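Local coordinates for peptide methionine sulfoxide reductase msrA/msrB (Neisseria meningitidis, PDB 3BQG), which reduces methionine sulfoxide in proteins back to methionine, probably through a cysteine sulfenic acid intermediate, at residues Tyr43-Val46 with Ser47-Thr51. The protein carries 1 engineered substitution. Numbering follows the deposited sequence.
Sequences YEDV and SYRHT
S47 turns its hydroxyl back one helical turn onto Y43. OG donates to Y43 O at 2.9 Å, from above the carbonyl plane, and the same oxygen takes the nearly straight backbone bond from S47 N, so two donors of one residue grip a single acceptor. S47 OG also sits over one face of the Y43 ring, 3.4 Å from CZ; the ring reaches this position because CG is anti to the backbone N (chi1 -179°). Q94 is a further hydrogen-bond partner of the hydroxyl.

The charged pair D45/R49 lies two residues further on. R49 NH2 donates to D45 OD1 at 3.0 Å in a salt bridge; D45 OD1 lies near the guanidinium plane, at its edge, while NH2 meets the carboxylate from above its plane, the two planes 57° apart. The R49 chain, extended from CG to NE, also lays CD 3.2 Å from D45 OD1. D45 OD2 accepts from S42 N just before the helix.

These pairs lie along and just past the short helix 43-48, in the connection between the antiparallel neighbours 26-34 and 54-62 of the central sheet. Its last turn is closed by Y48 N to E44 O and by R49 N to D45 O at 2.8 Å; a weak bond from R49 N also reaches E44 O. Where the chain leaves the helix, a water bridges the terminal turn, donating to V46 O and accepting from H50 N.

Nonpolar contact comes from T51, whose CG2 packs 3.8 Å from D45 CB. T51 OG1, buried without a polar partner in the model, lies 3.6 Å from V46 CG2, while V46 and Y43 also touch Y33 of strand 26-34.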
loop_
_atom_site.group_PDB
_atom_site.type_symbol
_atom_site.label_atom_id
_atom_site.label_comp_id
_atom_site.label_asym_id
_atom_site.label_seq_id
_atom_site.Cartn_x
_atom_site.Cartn_y
_atom_site.Cartn_z
ATOM N N TYR A 43 -2.610 16.787 -3.327
ATOM C CA TYR A 43 -2.232 16.398 -1.977
ATOM C C TYR A 43 -3.077 17.193 -0.980
ATOM O O TYR A 43 -3.550 16.655 0.026
ATOM C CB TYR A 43 -0.748 16.687 -1.729
ATOM C CG TYR A 43 -0.291 16.270 -0.350
ATOM C CD1 TYR A 43 -0.181 14.918 -0.007
ATOM C CD2 TYR A 43 -0.013 17.223 0.626
ATOM C CE1 TYR A 43 0.194 14.531 1.275
ATOM C CE2 TYR A 43 0.360 16.848 1.908
ATOM C CZ TYR A 43 0.460 15.503 2.229
ATOM O OH TYR A 43 0.795 15.142 3.511
ATOM N N GLU A 44 -3.270 18.477 -1.273
ATOM C CA GLU A 44 -4.057 19.350 -0.406
ATOM C C GLU A 44 -5.535 18.965 -0.384
ATOM O O GLU A 44 -6.203 19.124 0.638
ATOM C CB GLU A 44 -3.913 20.812 -0.843
ATOM C CG GLU A 44 -2.517 21.399 -0.681
ATOM C CD GLU A 44 -1.482 20.718 -1.551
ATOM O OE1 GLU A 44 -1.802 20.405 -2.720
ATOM O OE2 GLU A 44 -0.348 20.507 -1.070
ATOM N N ASP A 45 -6.053 18.472 -1.507
ATOM C CA ASP A 45 -7.456 18.062 -1.569
ATOM C C ASP A 45 -7.711 16.916 -0.595
ATOM O O ASP A 45 -8.674 16.932 0.177
ATOM C CB ASP A 45 -7.838 17.593 -2.981
ATOM C CG ASP A 45 -8.039 18.741 -3.951
ATOM O OD1 ASP A 45 -8.503 19.818 -3.517
ATOM O OD2 ASP A 45 -7.751 18.562 -5.154
ATOM N N VAL A 46 -6.835 15.918 -0.647
ATOM C CA VAL A 46 -6.944 14.743 0.207
ATOM C C VAL A 46 -6.701 15.056 1.683
ATOM O O VAL A 46 -7.502 14.691 2.547
ATOM C CB VAL A 46 -5.928 13.655 -0.228
ATOM C CG1 VAL A 46 -6.096 12.399 0.631
ATOM C CG2 VAL A 46 -6.117 13.330 -1.707
ATOM N N SER A 47 -5.592 15.735 1.961
ATOM C CA SER A 47 -5.206 16.068 3.328
ATOM C C SER A 47 -6.067 17.104 4.031
ATOM O O SER A 47 -6.282 17.020 5.242
ATOM C CB SER A 47 -3.752 16.561 3.356
ATOM O OG SER A 47 -2.875 15.659 2.706
ATOM N N TYR A 48 -6.573 18.077 3.279
ATOM C CA TYR A 48 -7.344 19.148 3.889
ATOM C C TYR A 48 -8.766 19.370 3.399
ATOM O O TYR A 48 -9.541 20.050 4.072
ATOM C CB TYR A 48 -6.547 20.453 3.770
ATOM C CG TYR A 48 -5.132 20.326 4.293
ATOM C CD1 TYR A 48 -4.890 20.031 5.635
ATOM C CD2 TYR A 48 -4.036 20.454 3.440
ATOM C CE1 TYR A 48 -3.588 19.861 6.117
ATOM C CE2 TYR A 48 -2.730 20.284 3.910
ATOM C CZ TYR A 48 -2.518 19.987 5.249
ATOM O OH TYR A 48 -1.239 19.809 5.725
ATOM N N ARG A 49 -9.125 18.814 2.246
ATOM C CA ARG A 49 -10.476 19.018 1.739
ATOM C C ARG A 49 -11.367 17.782 1.747
ATOM O O ARG A 49 -12.311 17.675 0.967
ATOM C CB ARG A 49 -10.414 19.642 0.345
ATOM C CG ARG A 49 -9.792 21.031 0.371
ATOM C CD ARG A 49 -9.542 21.588 -1.013
ATOM N NE ARG A 49 -8.845 22.870 -0.938
ATOM C CZ ARG A 49 -7.741 23.161 -1.619
ATOM N NH1 ARG A 49 -7.168 24.355 -1.493
ATOM N NH2 ARG A 49 -7.204 22.257 -2.427
ATOM N N HIS A 50 -11.051 16.860 2.649
ATOM C CA HIS A 50 -11.808 15.631 2.847
ATOM C C HIS A 50 -12.379 14.940 1.608
ATOM O O HIS A 50 -13.566 14.625 1.561
ATOM C CB HIS A 50 -12.931 15.911 3.848
ATOM C CG HIS A 50 -12.436 16.328 5.198
ATOM N ND1 HIS A 50 -12.022 15.421 6.150
ATOM C CD2 HIS A 50 -12.229 17.556 5.732
ATOM C CE1 HIS A 50 -11.582 16.071 7.213
ATOM N NE2 HIS A 50 -11.696 17.369 6.984
ATOM N N THR A 51 -11.538 14.687 0.613
ATOM C CA THR A 51 -12.001 14.014 -0.588
ATOM C C THR A 51 -12.213 12.512 -0.325
ATOM O O THR A 51 -12.868 11.825 -1.111
ATOM C CB THR A 51 -11.010 14.205 -1.746
ATOM O OG1 THR A 51 -9.710 13.776 -1.335
ATOM C CG2 THR A 51 -10.954 15.665 -2.170
HETATM O O HOH W 1 -9.072 15.973 4.605
#